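Local coordinates for protein prophenoloxidase b (Marsupenaeus japonicus, PDB 3WKY) that is the inactive precursor of a type 3 copper phenoloxidase, which once activated probably hydroxylates monophenols and oxidises o-diphenols at a dicopper centre, at residues A231-E236 against V392-H397; W189-N194 against D257-H262. All blocks are in the same frame, centred on the assembly; numbering follows the deposited sequence.

How the contacts relate
Followed from the N terminus, the four segments come in the order 189-194, 231-236, 257-262 and 392-397, so the two contacts cross. Contact 2 closes a loop of 62 residues, bringing the loop after helix 218-239 back to the turn between helices 187-190 and 193-205. Contact 1 starts inside that loop, on helix 218-239, and spans 155 residues to helix 391-409, whose His397 binds copper. The two touch directly, through Arg190 and Trp189. Together they tie helices 218-239 and 391-409, helix 187-190 and the 257-262 loop, which reaches a second subunit, to one another, all inside the copper-containing domain.

Contact 1. Residues A231-E236 against V392-H397; sequences ARYNME and VFFRWH. With CUO (Cu2-o2 cluster), chain J.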
# COMPACT_ATOMS: atom_id res chain seq x y z
N ALA A 231 6.80 32.93 -9.63
CA ALA A 231 7.80 32.99 -10.69
C ALA A 231 9.17 33.39 -10.13
O ALA A 231 10.18 32.78 -10.45
CB ALA A 231 7.37 33.96 -11.79
N ARG A 232 9.19 34.42 -9.30
CA ARG A 232 10.46 34.90 -8.74
C ARG A 232 11.07 33.88 -7.78
O ARG A 232 12.29 33.72 -7.73
CB ARG A 232 10.29 36.28 -8.08
CG ARG A 232 10.28 37.40 -9.15
CD ARG A 232 9.82 38.73 -8.59
NE ARG A 232 9.89 39.75 -9.64
CZ ARG A 232 10.95 40.53 -9.86
NH1 ARG A 232 12.04 40.40 -9.12
NH2 ARG A 232 10.91 41.42 -10.85
N TYR A 233 10.23 33.16 -7.06
CA TYR A 233 10.72 32.09 -6.21
C TYR A 233 11.44 31.05 -7.05
O TYR A 233 12.54 30.61 -6.69
CB TYR A 233 9.54 31.44 -5.51
CG TYR A 233 9.88 30.32 -4.55
CD1 TYR A 233 10.68 30.54 -3.43
CD2 TYR A 233 9.35 29.05 -4.75
CE1 TYR A 233 10.95 29.50 -2.52
CE2 TYR A 233 9.61 28.00 -3.85
CZ TYR A 233 10.41 28.24 -2.74
OH TYR A 233 10.66 27.22 -1.84
N ASN A 234 10.83 30.66 -8.16
CA ASN A 234 11.49 29.70 -9.04
C ASN A 234 12.80 30.20 -9.61
O ASN A 234 13.72 29.42 -9.84
CB ASN A 234 10.57 29.27 -10.18
CG ASN A 234 9.67 28.11 -9.80
OD1 ASN A 234 10.00 27.31 -8.90
ND2 ASN A 234 8.53 27.99 -10.49
N MET A 235 12.91 31.50 -9.88
CA MET A 235 14.17 32.02 -10.37
C MET A 235 15.23 31.92 -9.29
O MET A 235 16.40 31.67 -9.58
CB MET A 235 14.01 33.47 -10.85
CG MET A 235 12.95 33.59 -11.91
SD MET A 235 12.86 35.23 -12.66
CE MET A 235 11.20 35.09 -13.30
N GLU A 236 14.81 32.10 -8.05
CA GLU A 236 15.72 31.94 -6.94
C GLU A 236 16.14 30.46 -6.82
O GLU A 236 17.32 30.15 -6.58
CB GLU A 236 15.04 32.46 -5.66
CG GLU A 236 15.97 33.02 -4.62
CD GLU A 236 16.59 34.37 -4.98
OE1 GLU A 236 16.28 34.99 -6.04
OE2 GLU A 236 17.43 34.81 -4.18
N VAL A 392 5.84 24.95 1.79
CA VAL A 392 4.57 24.51 1.24
C VAL A 392 3.72 25.67 0.74
O VAL A 392 2.81 25.47 -0.07
CB VAL A 392 3.77 23.63 2.23
CG1 VAL A 392 2.92 24.49 3.19
CG2 VAL A 392 2.87 22.67 1.46
N PHE A 393 4.01 26.89 1.19
CA PHE A 393 3.34 28.07 0.62
C PHE A 393 3.46 28.06 -0.90
O PHE A 393 2.49 28.33 -1.64
CB PHE A 393 3.97 29.36 1.15
CG PHE A 393 3.35 30.60 0.56
CD1 PHE A 393 2.22 31.17 1.14
CD2 PHE A 393 3.87 31.17 -0.60
CE1 PHE A 393 1.64 32.31 0.58
CE2 PHE A 393 3.30 32.31 -1.18
CZ PHE A 393 2.17 32.88 -0.59
N PHE A 394 4.66 27.76 -1.37
CA PHE A 394 4.91 27.86 -2.80
C PHE A 394 4.40 26.64 -3.56
O PHE A 394 4.05 26.73 -4.73
CB PHE A 394 6.38 28.16 -3.07
CG PHE A 394 6.78 29.54 -2.62
CD1 PHE A 394 6.66 30.62 -3.49
CD2 PHE A 394 7.22 29.76 -1.32
CE1 PHE A 394 6.99 31.91 -3.07
CE2 PHE A 394 7.55 31.04 -0.88
CZ PHE A 394 7.45 32.12 -1.77
N ARG A 395 4.29 25.50 -2.88
CA ARG A 395 3.65 24.36 -3.50
C ARG A 395 2.15 24.63 -3.64
O ARG A 395 1.53 24.29 -4.65
CB ARG A 395 3.90 23.08 -2.69
CG ARG A 395 5.39 22.69 -2.59
CD ARG A 395 5.56 21.17 -2.31
NE ARG A 395 4.91 20.40 -3.38
CZ ARG A 395 4.46 19.16 -3.25
NH1 ARG A 395 4.56 18.52 -2.08
NH2 ARG A 395 3.88 18.56 -4.29
N TRP A 396 1.55 25.24 -2.61
CA TRP A 396 0.14 25.59 -2.66
C TRP A 396 -0.10 26.64 -3.74
O TRP A 396 -1.05 26.54 -4.53
CB TRP A 396 -0.34 26.08 -1.28
CG TRP A 396 -1.82 26.32 -1.22
CD1 TRP A 396 -2.45 27.51 -0.97
CD2 TRP A 396 -2.86 25.34 -1.43
NE1 TRP A 396 -3.82 27.33 -0.99
CE2 TRP A 396 -4.10 26.02 -1.28
CE3 TRP A 396 -2.87 23.97 -1.71
CZ2 TRP A 396 -5.33 25.37 -1.43
CZ3 TRP A 396 -4.11 23.31 -1.85
CH2 TRP A 396 -5.32 24.02 -1.69
N HIS A 397 0.76 27.64 -3.80
CA HIS A 397 0.58 28.68 -4.81
C HIS A 397 0.95 28.29 -6.22
O HIS A 397 0.46 28.89 -7.17
CB HIS A 397 1.20 30.02 -4.38
CG HIS A 397 0.24 30.80 -3.56
ND1 HIS A 397 -0.78 31.53 -4.13
CD2 HIS A 397 0.03 30.82 -2.23
CE1 HIS A 397 -1.54 32.03 -3.18
NE2 HIS A 397 -1.07 31.61 -2.02
CU1 CUO J . -1.14 35.48 -0.45
CU2 CUO J . -2.25 32.06 -0.24
O1 CUO J . -2.49 34.03 -0.18
O2 CUO J . -1.25 33.65 0.86
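Tyr233 and Phe394 lie almost flat on each other, a face-to-face stack between helices 218-239 and 391-409 with ring centroids 3.7 Å apart and planes tilted by 17°. Phe394 CG lies over one face of the tyrosine ring, near its rim, and Tyr233 CE2 comes within 3.3 Å of Phe394 CB, so the ring also rests against the root of its partner's side chain. Tyr233 holds CG anti to its backbone N (chi1 -179°), which carries the ring out toward helix 391-409. Phenylalanine suits its place because both its faces are used: beyond Tyr233, the opposite face takes Phe393 CD2 over its centre. Tyrosine adds a hydroxyl that hydrogen-bonds Arg190, giving this buried polar end a partner.

The stack is a short step from the active site. Phe393 turns its ring edge to the Cu2-O2 cluster, Phe393 CE1 lying 3.2 Å from atom O2, while His397 NE2 binds the copper atom CU2 at 2.2 Å, together with His357 and His361. Stacked aromatic rings join the two helices; the chain of contacts continues from Tyr233 and Phe394 to the edge of Phe393, and from a Phe393 face to His397 CD2, consistent with ring packing helping to hold the ligand's orientation.

Contact 2. Residues W189-N194 against D257-H262; sequences WREDMN and DGYFPH
A single hydrogen bond between side chains, Tyr259 to Glu191, makes this partly buried polar contact, which joins the turn after helix 187-190 to the irregular loop between helices 218-239 and 294-310. The backbones stay well apart, the closest CA atoms, those of Glu191 and Pro261, being 9.3 Å from each other, so two long side chains approaching from opposite directions must bridge the gap. Glutamate and tyrosine have the reach: Glu191 is extended beyond CG, and with chi1 at 179° CG of Tyr259 lies opposite the backbone N, beside the carbonyl carbon, and the ring runs out to the glutamate. Tyr259 OH donates to Glu191 OE2 over 2.7 Å. That oxygen sits at the edge of the phenol, in the ring plane, but is itself met from above the carboxylate, 43° out of its plane; the two flat groups are turned 53° apart.

Each end of the bridge has its own setting. Pro261 N lies over one face of the Tyr259 ring, and Pro391 of helix 391-409 also packs on the tyrosine. Just past Glu191, Asp192 serves as N-cap of helix 193-205, its short side chain placing OD1 to accept a weak capping bond from Asn194 N. The residue after Tyr259, Phe260, stacks on His374 of a second subunit, and His262 NE2 hydrogen-bonds Ser375 O of that subunit, so the loop faces a subunit interface.

With an alanine at Glu191 the Tyr259 hydroxyl would probably lose its carboxylate acceptor and a gap would open between turn and loop. Arg389 makes only a long, weak ion pair with Glu191 OE2, so the phenol is the closer partner, and its donated proton probably helps stabilise a negative charge on the glutamate.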
# COMPACT_ATOMS: atom_id res chain seq x y z
N TRP A 189 15.26 33.64 1.49
CA TRP A 189 14.34 34.38 0.64
C TRP A 189 12.91 34.23 1.17
O TRP A 189 12.21 35.22 1.34
CB TRP A 189 14.47 33.86 -0.80
CG TRP A 189 13.96 34.75 -1.93
CD1 TRP A 189 14.69 35.70 -2.61
CD2 TRP A 189 12.66 34.72 -2.54
NE1 TRP A 189 13.90 36.26 -3.60
CE2 TRP A 189 12.66 35.69 -3.58
CE3 TRP A 189 11.50 33.97 -2.32
CZ2 TRP A 189 11.53 35.93 -4.38
CZ3 TRP A 189 10.38 34.21 -3.10
CH2 TRP A 189 10.41 35.17 -4.13
N ARG A 190 12.49 32.99 1.46
CA ARG A 190 11.16 32.77 2.00
C ARG A 190 10.95 33.49 3.34
O ARG A 190 9.85 33.96 3.65
CB ARG A 190 10.88 31.26 2.18
CG ARG A 190 10.76 30.46 0.87
CD ARG A 190 10.05 29.12 1.15
NE ARG A 190 10.79 28.43 2.22
CZ ARG A 190 11.72 27.50 2.00
NH1 ARG A 190 11.98 27.06 0.77
NH2 ARG A 190 12.38 26.98 3.03
N GLU A 191 12.01 33.58 4.14
CA GLU A 191 11.91 34.16 5.47
C GLU A 191 12.26 35.65 5.50
O GLU A 191 12.19 36.29 6.55
CB GLU A 191 12.76 33.36 6.46
CG GLU A 191 12.21 31.93 6.68
CD GLU A 191 13.12 31.02 7.49
OE1 GLU A 191 14.17 31.49 7.98
OE2 GLU A 191 12.78 29.82 7.64
N ASP A 192 12.60 36.21 4.34
CA ASP A 192 12.95 37.63 4.23
C ASP A 192 11.85 38.47 4.87
O ASP A 192 10.68 38.37 4.50
CB ASP A 192 13.13 38.02 2.76
CG ASP A 192 13.53 39.49 2.59
OD1 ASP A 192 12.70 40.38 2.86
OD2 ASP A 192 14.67 39.76 2.16
N MET A 193 12.21 39.29 5.87
CA MET A 193 11.17 39.99 6.62
C MET A 193 10.39 41.00 5.77
O MET A 193 9.20 41.22 6.01
CB MET A 193 11.75 40.65 7.89
CG MET A 193 12.75 41.76 7.63
SD MET A 193 13.35 42.40 9.23
CE MET A 193 14.00 40.89 9.97
N ASN A 194 11.04 41.58 4.77
CA ASN A 194 10.35 42.51 3.89
C ASN A 194 9.36 41.80 2.97
O ASN A 194 8.29 42.33 2.65
CB ASN A 194 11.36 43.31 3.06
CG ASN A 194 12.23 44.21 3.92
OD1 ASN A 194 11.74 44.87 4.84
ND2 ASN A 194 13.52 44.24 3.62
N ASP A 257 7.83 17.80 2.36
CA ASP A 257 8.68 18.68 3.15
C ASP A 257 7.92 19.42 4.24
O ASP A 257 7.04 20.24 3.94
CB ASP A 257 9.40 19.68 2.25
CG ASP A 257 10.23 19.00 1.20
OD1 ASP A 257 11.01 18.09 1.57
OD2 ASP A 257 10.10 19.35 0.01
N GLY A 258 8.26 19.12 5.49
CA GLY A 258 7.67 19.81 6.61
C GLY A 258 8.36 21.15 6.79
O GLY A 258 9.17 21.57 5.96
N TYR A 259 8.02 21.83 7.88
CA TYR A 259 8.63 23.13 8.18
C TYR A 259 8.49 23.41 9.67
O TYR A 259 7.41 23.26 10.24
CB TYR A 259 7.98 24.24 7.33
CG TYR A 259 8.58 25.61 7.62
CD1 TYR A 259 9.93 25.86 7.41
CD2 TYR A 259 7.79 26.64 8.14
CE1 TYR A 259 10.49 27.09 7.71
CE2 TYR A 259 8.34 27.89 8.42
CZ TYR A 259 9.69 28.10 8.22
OH TYR A 259 10.25 29.33 8.51
N PHE A 260 9.60 23.77 10.29
CA PHE A 260 9.63 24.14 11.69
C PHE A 260 10.03 25.62 11.76
O PHE A 260 11.19 25.97 11.58
CB PHE A 260 10.64 23.26 12.43
CG PHE A 260 10.22 21.80 12.55
CD1 PHE A 260 10.18 20.96 11.43
CD2 PHE A 260 9.85 21.27 13.78
CE1 PHE A 260 9.78 19.62 11.55
CE2 PHE A 260 9.45 19.94 13.91
CZ PHE A 260 9.42 19.12 12.81
N PRO A 261 9.05 26.49 12.01
CA PRO A 261 9.28 27.94 11.87
C PRO A 261 10.23 28.57 12.91
O PRO A 261 10.86 29.60 12.62
CB PRO A 261 7.87 28.54 12.01
CG PRO A 261 7.09 27.51 12.79
CD PRO A 261 7.64 26.18 12.30
N HIS A 262 10.34 27.95 14.08
CA HIS A 262 11.13 28.52 15.19
C HIS A 262 10.68 29.94 15.54
O HIS A 262 11.51 30.84 15.68
CB HIS A 262 12.63 28.46 14.87
CG HIS A 262 13.17 27.06 14.78
ND1 HIS A 262 13.16 26.34 13.60
CD2 HIS A 262 13.71 26.25 15.72
CE1 HIS A 262 13.68 25.14 13.82
NE2 HIS A 262 14.03 25.07 15.09